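Local coordinates for protein cephalosporin hydroxylase CMCI (PDB 2BM8) that takes part in cephamycin biosynthesis, probably in modifying the cephalosporin nucleus, and is built on a Rossmann-type fold like that of methyltransferases, at residues Arg62-Pro67 and Gly89-Gly94; Arg83-Leu88 and Ile156-Ala161; Ser95-Arg100 and Ala126-Asn131; Gly137-Leu142 and Phe166-Trp171. The protein carries 3 engineered substitutions. One frame throughout, in Å; residues are numbered along the deposited sequence.

Contact 1 of 4, residues Arg62-Pro67 and Gly89-Gly94; sequences RMLKDP and GVYNGG
The side-chain nitrogen of Asn92 is engaged twice: ND2 donates to the backbone O of Arg62 at 2.7 Å and to a water at 2.9 Å. Because that water also accepts from Arg62 N, the amide reaches both backbone polar atoms of one residue. The first torsion sets this up by placing CG between the backbone N and the carbonyl carbon (chi1 73°), and the acceptor O lies close to the amide plane. Gly94 CA, 3.6 Å away, makes a CA-H...O contact to the same Arg62 O.

Alongside, the Arg62 guanidinium meets the edge of the Tyr91 ring, the two planes nearly perpendicular, with NH1 3.1 Å from Tyr91 OH; its NH2 and NH1 donate to the carbonyls of Leu18 and Asp21. Leu64 CG packs against Tyr91 CD2 at 4.3 Å.

Tyr91 and Asn92 are the central residues of a type II' turn from Val90 to Gly93, and Gly93 is the N-cap residue of helix 94-106. The segment 89-94, following strand 84-88, corresponds in position to the glycine-rich cofactor loop of Rossmann-like methyltransferases. With most participants buried, the contact suggests that the amide of Asn92, more than apolar packing, sets how the loop sits against Arg62.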
loop_
_atom_site.group_PDB
_atom_site.type_symbol
_atom_site.label_atom_id
_atom_site.label_comp_id
_atom_site.label_asym_id
_atom_site.label_seq_id
_atom_site.Cartn_x
_atom_site.Cartn_y
_atom_site.Cartn_z
ATOM N N ARG B 62 -10.684 -4.528 30.550
ATOM C CA ARG B 62 -9.854 -4.379 29.362
ATOM C C ARG B 62 -9.401 -5.744 28.880
ATOM O O ARG B 62 -9.054 -6.596 29.695
ATOM C CB ARG B 62 -8.646 -3.525 29.683
ATOM C CG ARG B 62 -9.017 -2.104 30.031
ATOM C CD ARG B 62 -7.858 -1.196 30.144
ATOM N NE ARG B 62 -7.068 -1.269 28.938
ATOM C CZ ARG B 62 -5.754 -1.152 28.861
ATOM N NH1 ARG B 62 -5.012 -0.900 29.936
ATOM N NH2 ARG B 62 -5.184 -1.283 27.673
ATOM N N MET B 63 -9.416 -5.937 27.565
ATOM C CA MET B 63 -8.965 -7.163 26.921
ATOM C C MET B 63 -7.770 -6.821 26.065
ATOM O O MET B 63 -7.927 -6.183 25.034
ATOM C CB MET B 63 -10.055 -7.736 25.995
ATOM C CG MET B 63 -10.856 -8.878 26.579
ATOM S SD MET B 63 -9.920 -10.388 26.622
ATOM C CE MET B 63 -10.090 -10.961 25.016
ATOM N N LEU B 64 -6.588 -7.267 26.476
ATOM C CA LEU B 64 -5.375 -7.046 25.700
ATOM C C LEU B 64 -5.267 -7.970 24.486
ATOM O O LEU B 64 -4.435 -7.741 23.623
ATOM C CB LEU B 64 -4.134 -7.222 26.573
ATOM C CG LEU B 64 -3.804 -6.191 27.652
ATOM C CD1 LEU B 64 -2.323 -5.881 27.593
ATOM C CD2 LEU B 64 -4.605 -4.913 27.533
ATOM N N LYS B 65 -6.091 -9.009 24.429
ATOM C CA LYS B 65 -6.120 -9.896 23.283
ATOM C C LYS B 65 -7.139 -9.404 22.267
ATOM O O LYS B 65 -8.300 -9.245 22.598
ATOM C CB LYS B 65 -6.422 -11.330 23.731
ATOM C CG LYS B 65 -5.284 -11.944 24.594
ATOM C CD LYS B 65 -5.542 -13.404 24.926
ATOM C CE LYS B 65 -4.574 -13.978 25.974
ATOM N NZ LYS B 65 -3.351 -13.167 26.203
ATOM N N ASP B 66 -6.716 -9.161 21.026
ATOM C CA ASP B 66 -7.624 -8.553 20.064
ATOM C C ASP B 66 -8.579 -9.573 19.420
ATOM O O ASP B 66 -8.440 -10.770 19.659
ATOM C CB ASP B 66 -6.886 -7.602 19.087
ATOM C CG ASP B 66 -5.959 -8.294 18.137
ATOM O OD1 ASP B 66 -6.260 -9.414 17.660
ATOM O OD2 ASP B 66 -4.897 -7.732 17.774
ATOM N N PRO B 67 -9.611 -9.097 18.716
ATOM C CA PRO B 67 -10.615 -9.983 18.130
ATOM C C PRO B 67 -10.092 -11.139 17.274
ATOM O O PRO B 67 -10.675 -12.196 17.307
ATOM C CB PRO B 67 -11.457 -9.029 17.274
ATOM C CG PRO B 67 -11.394 -7.757 18.006
ATOM C CD PRO B 67 -9.962 -7.680 18.492
ATOM N N GLY B 89 1.857 -13.941 33.162
ATOM C CA GLY B 89 1.582 -12.547 32.848
ATOM C C GLY B 89 0.087 -12.263 32.898
ATOM O O GLY B 89 -0.638 -12.664 31.999
ATOM N N VAL B 90 -0.375 -11.556 33.932
ATOM C CA VAL B 90 -1.805 -11.374 34.177
ATOM C C VAL B 90 -2.325 -9.963 33.868
ATOM O O VAL B 90 -3.374 -9.824 33.207
ATOM C CB VAL B 90 -2.149 -11.726 35.636
ATOM C CG1 VAL B 90 -3.594 -11.377 35.970
ATOM C CG2 VAL B 90 -1.893 -13.187 35.896
ATOM N N TYR B 91 -1.618 -8.937 34.361
ATOM C CA TYR B 91 -2.061 -7.523 34.278
ATOM C C TYR B 91 -3.443 -7.285 34.942
ATOM O O TYR B 91 -3.563 -7.434 36.146
ATOM C CB TYR B 91 -1.999 -7.000 32.828
ATOM C CG TYR B 91 -2.244 -5.490 32.669
ATOM C CD1 TYR B 91 -1.518 -4.553 33.397
ATOM C CD2 TYR B 91 -3.223 -5.015 31.799
ATOM C CE1 TYR B 91 -1.765 -3.175 33.257
ATOM C CE2 TYR B 91 -3.471 -3.647 31.645
ATOM C CZ TYR B 91 -2.744 -2.735 32.369
ATOM O OH TYR B 91 -2.995 -1.386 32.191
ATOM N N ASN B 92 -4.476 -6.948 34.163
ATOM C CA ASN B 92 -5.802 -6.633 34.703
ATOM C C ASN B 92 -6.714 -7.848 34.883
ATOM O O ASN B 92 -7.741 -7.748 35.554
ATOM C CB ASN B 92 -6.517 -5.614 33.816
ATOM C CG ASN B 92 -6.988 -6.215 32.523
ATOM O OD1 ASN B 92 -6.193 -6.787 31.788
ATOM N ND2 ASN B 92 -8.278 -6.105 32.237
ATOM N N GLY B 93 -6.362 -8.964 34.238
ATOM C CA GLY B 93 -7.053 -10.227 34.438
ATOM C C GLY B 93 -8.197 -10.459 33.470
ATOM O O GLY B 93 -8.920 -11.458 33.572
ATOM N N GLY B 94 -8.353 -9.546 32.522
ATOM C CA GLY B 94 -9.446 -9.603 31.570
ATOM C C GLY B 94 -9.428 -10.920 30.822
ATOM O O GLY B 94 -10.440 -11.627 30.766
HETATM O O HOH W 1 -9.843 -3.894 33.223
#

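Contact 2 of 4, residues Arg83-Leu88 and Ile156-Ala161; sequences RTIVEL and IFIDNA. Engineered in segment 156-161: Asn160 (natural residue Asp).
Val86 overlaps the ring of Phe157 obliquely, its CG1 4.1 Å from CD1, while Leu88 CD1 comes to that ring's edge at CZ. As bridge partners, Val86 and Phe157 project from the same side of the sheet; with CG1 and CG anti to their backbone N (chi1 -179° and -173°), the methyl and the ring come side by side. Leu88 continues that side, its CD2 4.0 Å from Ala161 CB and its CD1 beside Asp159 OD2. The Asp159 carboxylate is bonded within its own loop: OD2 accepts from Ala161 N at 3.0 Å, from above the carboxylate plane, in an Asx turn, and also from His162 N.

On the other side lie Ile85, Ile156, Glu87 and Ile158, with Ile85 CG2 4.3 Å from Ile158 CD1; helices 67-80 and 94-106 pack over them. Glu87 bends at chi2 so that its carboxylate reaches the end of the neighbouring strand. There OE1 and ND2 of Asn160, an engineered residue that is Asp in nature, are modelled 2.5 Å apart, so short that the details of the bond are doubtful. Glu87 OE2 pairs with Lys65.

Five backbone bonds join the strands, from Ile156 N to Thr84 O through to Asn160 N to Leu88 O. Residues 84-88 and 156-159 run parallel, at 11°; strands 84-88 and 155-159 are the adjacent central pair of a 3-2-1-4-5-7-6 sheet, the order characteristic of the Rossmann-like methyltransferase fold.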
loop_
_atom_site.group_PDB
_atom_site.type_symbol
_atom_site.label_atom_id
_atom_site.label_comp_id
_atom_site.label_asym_id
_atom_site.label_seq_id
_atom_site.Cartn_x
_atom_site.Cartn_y
_atom_site.Cartn_z
ATOM N N ARG B 83 -8.784 -28.887 29.970
ATOM C CA ARG B 83 -9.124 -28.852 31.390
ATOM C C ARG B 83 -8.383 -27.743 32.173
ATOM O O ARG B 83 -8.814 -27.364 33.259
ATOM C CB ARG B 83 -8.854 -30.224 32.030
ATOM C CG ARG B 83 -9.883 -31.311 31.665
ATOM C CD ARG B 83 -11.013 -31.477 32.684
ATOM N NE ARG B 83 -10.786 -32.634 33.560
ATOM C CZ ARG B 83 -10.819 -32.624 34.894
ATOM N NH1 ARG B 83 -11.089 -31.518 35.581
ATOM N NH2 ARG B 83 -10.589 -33.750 35.556
ATOM N N THR B 84 -7.280 -27.220 31.631
ATOM C CA THR B 84 -6.491 -26.207 32.329
ATOM C C THR B 84 -5.911 -25.182 31.357
ATOM O O THR B 84 -5.256 -25.545 30.399
ATOM C CB THR B 84 -5.318 -26.852 33.120
ATOM O OG1 THR B 84 -5.777 -27.942 33.931
ATOM C CG2 THR B 84 -4.727 -25.858 34.125
ATOM N N ILE B 85 -6.151 -23.903 31.612
ATOM C CA ILE B 85 -5.474 -22.844 30.884
ATOM C C ILE B 85 -4.651 -21.998 31.847
ATOM O O ILE B 85 -5.184 -21.476 32.813
ATOM C CB ILE B 85 -6.496 -21.988 30.150
ATOM C CG1 ILE B 85 -7.152 -22.818 29.041
ATOM C CG2 ILE B 85 -5.832 -20.741 29.570
ATOM C CD1 ILE B 85 -8.393 -22.192 28.491
ATOM N N VAL B 86 -3.353 -21.885 31.567
ATOM C CA VAL B 86 -2.407 -21.113 32.362
ATOM C C VAL B 86 -1.950 -19.845 31.629
ATOM O O VAL B 86 -1.494 -19.918 30.493
ATOM C CB VAL B 86 -1.147 -21.935 32.638
ATOM C CG1 VAL B 86 -0.166 -21.137 33.483
ATOM C CG2 VAL B 86 -1.487 -23.263 33.328
ATOM N N GLU B 87 -2.066 -18.693 32.293
ATOM C CA GLU B 87 -1.532 -17.424 31.794
ATOM C C GLU B 87 -0.356 -17.013 32.649
ATOM O O GLU B 87 -0.538 -16.752 33.820
ATOM C CB GLU B 87 -2.582 -16.313 31.900
ATOM C CG GLU B 87 -3.409 -16.114 30.646
ATOM C CD GLU B 87 -2.658 -15.375 29.557
ATOM O OE1 GLU B 87 -1.413 -15.279 29.649
ATOM O OE2 GLU B 87 -3.324 -14.880 28.619
ATOM N N LEU B 88 0.834 -16.964 32.067
ATOM C CA LEU B 88 2.014 -16.338 32.682
ATOM C C LEU B 88 1.996 -14.880 32.224
ATOM O O LEU B 88 2.099 -14.618 31.029
ATOM C CB LEU B 88 3.293 -17.024 32.180
ATOM C CG LEU B 88 4.547 -17.201 33.044
ATOM C CD1 LEU B 88 5.747 -17.313 32.136
ATOM C CD2 LEU B 88 4.775 -16.105 34.107
ATOM N N ILE B 156 -3.348 -25.681 28.066
ATOM C CA ILE B 156 -2.747 -24.617 27.270
ATOM C C ILE B 156 -1.950 -23.712 28.213
ATOM O O ILE B 156 -2.504 -23.148 29.144
ATOM C CB ILE B 156 -3.829 -23.798 26.548
ATOM C CG1 ILE B 156 -4.680 -24.697 25.657
ATOM C CG2 ILE B 156 -3.189 -22.654 25.741
ATOM C CD1 ILE B 156 -5.875 -23.982 25.057
ATOM N N PHE B 157 -0.654 -23.594 27.953
ATOM C CA PHE B 157 0.244 -22.727 28.701
ATOM C C PHE B 157 0.559 -21.515 27.829
ATOM O O PHE B 157 1.071 -21.662 26.727
ATOM C CB PHE B 157 1.525 -23.494 29.044
ATOM C CG PHE B 157 2.457 -22.751 29.957
ATOM C CD1 PHE B 157 2.611 -23.147 31.284
ATOM C CD2 PHE B 157 3.176 -21.648 29.500
ATOM C CE1 PHE B 157 3.466 -22.463 32.135
ATOM C CE2 PHE B 157 4.026 -20.949 30.348
ATOM C CZ PHE B 157 4.174 -21.356 31.668
ATOM N N ILE B 158 0.267 -20.320 28.321
ATOM C CA ILE B 158 0.419 -19.095 27.531
ATOM C C ILE B 158 1.400 -18.149 28.211
ATOM O O ILE B 158 1.168 -17.698 29.327
ATOM C CB ILE B 158 -0.939 -18.386 27.328
ATOM C CG1 ILE B 158 -1.974 -19.381 26.807
ATOM C CG2 ILE B 158 -0.795 -17.211 26.345
ATOM C CD1 ILE B 158 -3.342 -18.815 26.673
ATOM N N ASP B 159 2.508 -17.882 27.529
ATOM C CA ASP B 159 3.465 -16.879 27.964
ATOM C C ASP B 159 3.099 -15.467 27.479
ATOM O O ASP B 159 3.085 -15.207 26.286
ATOM C CB ASP B 159 4.847 -17.234 27.436
ATOM C CG ASP B 159 5.857 -16.170 27.746
ATOM O OD1 ASP B 159 6.644 -15.800 26.830
ATOM O OD2 ASP B 159 5.902 -15.647 28.888
ATOM N N ASN B 160 2.796 -14.575 28.422
ATOM C CA ASN B 160 2.675 -13.128 28.173
ATOM C C ASN B 160 3.738 -12.322 28.941
ATOM O O ASN B 160 3.712 -11.108 28.926
ATOM C CB ASN B 160 1.271 -12.621 28.547
ATOM C CG ASN B 160 0.230 -12.908 27.468
ATOM O OD1 ASN B 160 0.287 -12.349 26.361
ATOM N ND2 ASN B 160 -0.730 -13.780 27.781
ATOM N N ALA B 161 4.681 -12.992 29.597
ATOM C CA ALA B 161 5.692 -12.306 30.411
ATOM C C ALA B 161 7.049 -12.199 29.703
ATOM O O ALA B 161 7.680 -11.145 29.702
ATOM C CB ALA B 161 5.840 -13.012 31.764
#

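Contact 3 of 4, residues Ser95-Arg100 and Ala126-Asn131; sequences SLAWFR and ASDMEN
The guanidinium of Arg100 presents its edge to the loop 126-131, with the backbone O atoms of Asp128 and Glu130 near its plane, while the Asp128 carboxylate approaches obliquely, its own plane turned 58° from that of the guanidinium. This joins two connections of the Rossmann-like fold: helix 94-106, which forms the beta-alpha-beta crossover between strands 84-88 and 111-116, and the loop leading from strand 111-116 into strand 132-136.

Arg100 serves three acceptors of this loop, illustrating how a single planar cation can organise an irregular segment. NH1 donates to Glu130 O at 2.8 Å, and the same NH1 makes a weak bond to Asp128 O. NH2 also donates to Asp128 O, at 3.2 Å, so that this carbonyl is held by both terminal nitrogens; relative to the carbonyl, NH2 sits well above its plane. NH2 then completes a salt bridge to Asp128 OD1 at 2.8 Å.

The arginine reaches the loop because CG leaves anti to the backbone N (chi1 -168°), and the chain then bends at chi2 and chi3, laying its CG and CD against Glu130 O. Two further ion pairs flank the contact: Asp128 OD2 with Arg59 and Glu130 OE1 with Lys104. On other sides of the helix, Trp98 meets Trp58 edge-to-face and Phe99 meets Tyr73 in the same manner. Carbon contacts add little: Arg100 CG lies 4.4 Å from Asn131 CB. Beside the salt bridge, Ala97 CB lies 4.4 Å from Asp128 OD2.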
loop_
_atom_site.group_PDB
_atom_site.type_symbol
_atom_site.label_atom_id
_atom_site.label_comp_id
_atom_site.label_asym_id
_atom_site.label_seq_id
_atom_site.Cartn_x
_atom_site.Cartn_y
_atom_site.Cartn_z
ATOM N N SER B 95 -8.271 -11.284 30.285
ATOM C CA SER B 95 -8.171 -12.497 29.501
ATOM C C SER B 95 -8.433 -13.769 30.341
ATOM O O SER B 95 -8.914 -14.764 29.825
ATOM C CB SER B 95 -6.810 -12.549 28.809
ATOM O OG SER B 95 -5.808 -12.780 29.777
ATOM N N LEU B 96 -8.127 -13.744 31.625
ATOM C CA LEU B 96 -8.504 -14.849 32.533
ATOM C C LEU B 96 -10.027 -15.068 32.612
ATOM O O LEU B 96 -10.505 -16.184 32.448
ATOM C CB LEU B 96 -8.014 -14.557 33.945
ATOM C CG LEU B 96 -6.614 -14.969 34.378
ATOM C CD1 LEU B 96 -5.637 -15.062 33.230
ATOM C CD2 LEU B 96 -6.134 -14.000 35.439
ATOM N N ALA B 97 -10.772 -14.000 32.897
ATOM C CA ALA B 97 -12.219 -14.071 32.971
ATOM C C ALA B 97 -12.819 -14.487 31.639
ATOM O O ALA B 97 -13.816 -15.205 31.609
ATOM C CB ALA B 97 -12.796 -12.743 33.398
ATOM N N TRP B 98 -12.208 -14.038 30.544
ATOM C CA TRP B 98 -12.666 -14.373 29.204
ATOM C C TRP B 98 -12.514 -15.873 28.967
ATOM O O TRP B 98 -13.465 -16.528 28.565
ATOM C CB TRP B 98 -11.900 -13.568 28.143
ATOM C CG TRP B 98 -12.358 -13.845 26.744
ATOM C CD1 TRP B 98 -13.496 -13.408 26.165
ATOM C CD2 TRP B 98 -11.700 -14.647 25.775
ATOM N NE1 TRP B 98 -13.590 -13.872 24.876
ATOM C CE2 TRP B 98 -12.495 -14.645 24.616
ATOM C CE3 TRP B 98 -10.505 -15.364 25.759
ATOM C CZ2 TRP B 98 -12.145 -15.332 23.469
ATOM C CZ3 TRP B 98 -10.150 -16.038 24.616
ATOM C CH2 TRP B 98 -10.973 -16.026 23.490
ATOM N N PHE B 99 -11.336 -16.411 29.246
ATOM C CA PHE B 99 -11.091 -17.846 29.088
ATOM C C PHE B 99 -12.056 -18.675 29.930
ATOM O O PHE B 99 -12.562 -19.695 29.468
ATOM C CB PHE B 99 -9.660 -18.217 29.492
ATOM C CG PHE B 99 -8.648 -18.024 28.410
ATOM C CD1 PHE B 99 -7.515 -17.254 28.634
ATOM C CD2 PHE B 99 -8.803 -18.628 27.173
ATOM C CE1 PHE B 99 -6.570 -17.079 27.644
ATOM C CE2 PHE B 99 -7.854 -18.460 26.179
ATOM C CZ PHE B 99 -6.739 -17.678 26.419
ATOM N N ARG B 100 -12.278 -18.232 31.166
ATOM C CA ARG B 100 -13.219 -18.868 32.080
ATOM C C ARG B 100 -14.635 -18.822 31.527
ATOM O O ARG B 100 -15.299 -19.836 31.429
ATOM C CB ARG B 100 -13.185 -18.183 33.449
ATOM C CG ARG B 100 -13.924 -18.952 34.531
ATOM C CD ARG B 100 -15.416 -18.578 34.698
ATOM N NE ARG B 100 -15.642 -17.130 34.671
ATOM C CZ ARG B 100 -15.337 -16.302 35.668
ATOM N NH1 ARG B 100 -14.793 -16.754 36.787
ATOM N NH2 ARG B 100 -15.565 -15.010 35.549
ATOM N N ALA B 126 -13.951 -10.027 43.308
ATOM C CA ALA B 126 -13.860 -11.296 44.016
ATOM C C ALA B 126 -15.071 -12.198 43.764
ATOM O O ALA B 126 -14.956 -13.423 43.824
ATOM C CB ALA B 126 -13.687 -11.048 45.500
ATOM N N SER B 127 -16.217 -11.587 43.471
ATOM C CA SER B 127 -17.453 -12.320 43.191
ATOM C C SER B 127 -17.479 -13.056 41.843
ATOM O O SER B 127 -18.350 -13.908 41.626
ATOM C CB SER B 127 -18.635 -11.362 43.235
ATOM O OG SER B 127 -18.416 -10.286 42.348
ATOM N N ASP B 128 -16.540 -12.723 40.951
ATOM C CA ASP B 128 -16.488 -13.274 39.597
ATOM C C ASP B 128 -15.199 -14.079 39.374
ATOM O O ASP B 128 -14.504 -13.910 38.373
ATOM C CB ASP B 128 -16.601 -12.135 38.579
ATOM C CG ASP B 128 -16.737 -12.634 37.147
ATOM O OD1 ASP B 128 -17.508 -13.589 36.891
ATOM O OD2 ASP B 128 -16.089 -12.139 36.204
ATOM N N MET B 129 -14.920 -14.987 40.294
ATOM C CA MET B 129 -13.626 -15.652 40.371
ATOM C C MET B 129 -13.700 -17.185 40.395
ATOM O O MET B 129 -12.693 -17.855 40.608
ATOM C CB MET B 129 -12.902 -15.145 41.616
ATOM C CG MET B 129 -11.397 -15.087 41.478
ATOM S SD MET B 129 -10.766 -13.705 40.471
ATOM C CE MET B 129 -9.188 -13.652 41.152
ATOM N N GLU B 130 -14.888 -17.736 40.170
ATOM C CA GLU B 130 -15.064 -19.177 40.083
ATOM C C GLU B 130 -14.166 -19.771 38.985
ATOM O O GLU B 130 -14.178 -19.310 37.861
ATOM C CB GLU B 130 -16.535 -19.503 39.796
ATOM C CG GLU B 130 -16.915 -20.965 40.008
ATOM C CD GLU B 130 -18.322 -21.287 39.500
ATOM O OE1 GLU B 130 -18.630 -20.950 38.330
ATOM O OE2 GLU B 130 -19.118 -21.882 40.269
ATOM N N ASN B 131 -13.390 -20.787 39.343
ATOM C CA ASN B 131 -12.479 -21.479 38.438
ATOM C C ASN B 131 -11.344 -20.617 37.860
ATOM O O ASN B 131 -10.792 -20.918 36.801
ATOM C CB ASN B 131 -13.288 -22.201 37.353
ATOM C CG ASN B 131 -14.270 -23.221 37.949
ATOM O OD1 ASN B 131 -14.061 -23.732 39.056
ATOM N ND2 ASN B 131 -15.344 -23.501 37.230
#

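Contact 4 of 4, residues Gly137-Leu142 and Phe166-Trp171; sequences GDCSDL and FNIMKW
Apolar contacts carry this interface, and Leu142 supplies most of them through a single methyl. With CG beside its backbone N and anti to the carbonyl carbon (chi1 -72°), Leu142 extends toward helix 165-175 and sets CD2 over one turn of it, 4.1 Å from Trp171 CB and close to CA and CG1 of Ile168. Leu142 and Trp171 run past one another in opposite directions, and CD2 meets the tryptophan at CB; the indole stacks with His175. A second patch forms where Ile168 CD1 meets Cys139 CB at 4.2 Å; both residues also pack on Leu88 of the central sheet.

Polar groups keep to other partners. The carbonyl of Asn167, whose O is 4.0 Å from Leu142 CD2, accepts the helical bond from Trp171 N, and Asn167 ND2 donates to Asn164 OD1. Cys139 lies within a type I turn from Asp138 to Asp141 and Leu142 directly follows it; these two residues meet the helix. Asn167 also packs on Phe9 of a neighbouring subunit.

With no hydrogen bond between loop and helix, the fit probably rests on methyl-group packing and partial shielding from water, without a directional bond to fix the register.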
loop_
_atom_site.group_PDB
_atom_site.type_symbol
_atom_site.label_atom_id
_atom_site.label_comp_id
_atom_site.label_asym_id
_atom_site.label_seq_id
_atom_site.Cartn_x
_atom_site.Cartn_y
_atom_site.Cartn_z
ATOM N N GLY B 137 4.035 -15.453 41.347
ATOM C CA GLY B 137 5.252 -16.146 40.953
ATOM C C GLY B 137 6.424 -15.263 40.557
ATOM O O GLY B 137 6.489 -14.088 40.895
ATOM N N ASP B 138 7.347 -15.847 39.803
ATOM C CA ASP B 138 8.668 -15.281 39.587
ATOM C C ASP B 138 9.329 -16.124 38.484
ATOM O O ASP B 138 9.675 -17.290 38.696
ATOM C CB ASP B 138 9.452 -15.322 40.914
ATOM C CG ASP B 138 10.904 -14.876 40.776
ATOM O OD1 ASP B 138 11.687 -15.105 41.735
ATOM O OD2 ASP B 138 11.351 -14.293 39.762
ATOM N N CYS B 139 9.483 -15.538 37.300
ATOM C CA CYS B 139 9.948 -16.289 36.134
ATOM C C CYS B 139 11.338 -16.910 36.280
ATOM O O CYS B 139 11.574 -18.017 35.794
ATOM C CB CYS B 139 9.893 -15.411 34.885
ATOM S SG CYS B 139 8.200 -15.113 34.328
ATOM N N SER B 140 12.250 -16.218 36.956
ATOM C CA SER B 140 13.640 -16.682 37.035
ATOM C C SER B 140 13.843 -17.837 38.042
ATOM O O SER B 140 14.899 -18.479 38.052
ATOM C CB SER B 140 14.590 -15.505 37.329
ATOM O OG SER B 140 14.863 -15.381 38.709
ATOM N N ASP B 141 12.837 -18.092 38.881
ATOM C CA ASP B 141 12.850 -19.219 39.818
ATOM C C ASP B 141 11.856 -20.279 39.317
ATOM O O ASP B 141 10.655 -20.042 39.309
ATOM C CB ASP B 141 12.490 -18.718 41.221
ATOM C CG ASP B 141 12.445 -19.832 42.266
ATOM O OD1 ASP B 141 12.278 -19.509 43.462
ATOM O OD2 ASP B 141 12.561 -21.045 41.996
ATOM N N LEU B 142 12.365 -21.440 38.904
ATOM C CA LEU B 142 11.545 -22.474 38.257
ATOM C C LEU B 142 10.626 -23.244 39.219
ATOM O O LEU B 142 9.585 -23.752 38.806
ATOM C CB LEU B 142 12.429 -23.467 37.488
ATOM C CG LEU B 142 13.086 -22.974 36.192
ATOM C CD1 LEU B 142 14.135 -23.974 35.701
ATOM C CD2 LEU B 142 12.049 -22.713 35.096
ATOM N N PHE B 166 12.580 -19.733 27.392
ATOM C CA PHE B 166 13.137 -21.003 26.944
ATOM C C PHE B 166 13.390 -21.968 28.091
ATOM O O PHE B 166 13.146 -23.165 27.942
ATOM C CB PHE B 166 14.404 -20.778 26.119
ATOM C CG PHE B 166 14.127 -20.141 24.797
ATOM C CD1 PHE B 166 14.440 -18.805 24.572
ATOM C CD2 PHE B 166 13.515 -20.866 23.787
ATOM C CE1 PHE B 166 14.176 -18.219 23.354
ATOM C CE2 PHE B 166 13.238 -20.278 22.568
ATOM C CZ PHE B 166 13.568 -18.954 22.351
ATOM N N ASN B 167 13.860 -21.450 29.227
ATOM C CA ASN B 167 14.028 -22.266 30.431
ATOM C C ASN B 167 12.698 -22.787 30.953
ATOM O O ASN B 167 12.595 -23.946 31.329
ATOM C CB ASN B 167 14.765 -21.489 31.540
ATOM C CG ASN B 167 16.300 -21.622 31.444
ATOM O OD1 ASN B 167 16.828 -22.713 31.217
ATOM N ND2 ASN B 167 17.009 -20.505 31.623
ATOM N N ILE B 168 11.676 -21.936 30.949
ATOM C CA ILE B 168 10.330 -22.329 31.368
ATOM C C ILE B 168 9.770 -23.373 30.413
ATOM O O ILE B 168 9.041 -24.265 30.823
ATOM C CB ILE B 168 9.396 -21.097 31.422
ATOM C CG1 ILE B 168 9.845 -20.116 32.499
ATOM C CG2 ILE B 168 7.959 -21.507 31.701
ATOM C CD1 ILE B 168 9.256 -18.726 32.308
ATOM N N MET B 169 10.125 -23.248 29.137
ATOM C CA MET B 169 9.742 -24.223 28.099
ATOM C C MET B 169 10.358 -25.593 28.336
ATOM O O MET B 169 9.690 -26.594 28.151
ATOM C CB MET B 169 10.165 -23.740 26.707
ATOM C CG MET B 169 9.140 -23.963 25.612
ATOM S SD MET B 169 9.401 -22.785 24.260
ATOM C CE MET B 169 10.182 -23.811 23.075
ATOM N N LYS B 170 11.635 -25.620 28.713
ATOM C CA LYS B 170 12.340 -26.860 29.017
ATOM C C LYS B 170 11.689 -27.524 30.237
ATOM O O LYS B 170 11.483 -28.745 30.263
ATOM C CB LYS B 170 13.840 -26.586 29.254
ATOM C CG LYS B 170 14.656 -27.705 30.006
ATOM C CD LYS B 170 16.016 -27.163 30.502
ATOM C CE LYS B 170 16.786 -28.151 31.395
ATOM N NZ LYS B 170 17.223 -27.585 32.731
ATOM N N TRP B 171 11.349 -26.711 31.238
ATOM C CA TRP B 171 10.652 -27.208 32.414
ATOM C C TRP B 171 9.287 -27.797 32.037
ATOM O O TRP B 171 8.939 -28.895 32.474
ATOM C CB TRP B 171 10.489 -26.120 33.490
ATOM C CG TRP B 171 9.661 -26.617 34.633
ATOM C CD1 TRP B 171 10.101 -27.299 35.736
ATOM C CD2 TRP B 171 8.237 -26.539 34.751
ATOM N NE1 TRP B 171 9.037 -27.628 36.541
ATOM C CE2 TRP B 171 7.881 -27.178 35.960
ATOM C CE3 TRP B 171 7.222 -25.981 33.960
ATOM C CZ2 TRP B 171 6.564 -27.274 36.398
ATOM C CZ3 TRP B 171 5.908 -26.075 34.393
ATOM C CH2 TRP B 171 5.591 -26.725 35.603
#

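Overall arrangement
Contacts 1 and 2 are buried, while contacts 3 and 4 are only partly so and lie farther from the centre of the chain. Contact 2 is the hub: its Glu87 receives the Lys65 salt bridge from contact 1, its Ile85 and Ile158 pack on Phe99 of contact 3, and its Leu88 and Phe157 touch Cys139 and Ile168 of contact 4. Helices 94-106 and 165-175 thus both rest on the strand pair, yet contacts 3 and 4 do not meet, their nearest atoms about 12 Å apart. Chemistry follows place: backbone bonding with apolar side chains in the sheet, an amide and water in the buried loop, charge in contact 3, and methyl packing in contact 4.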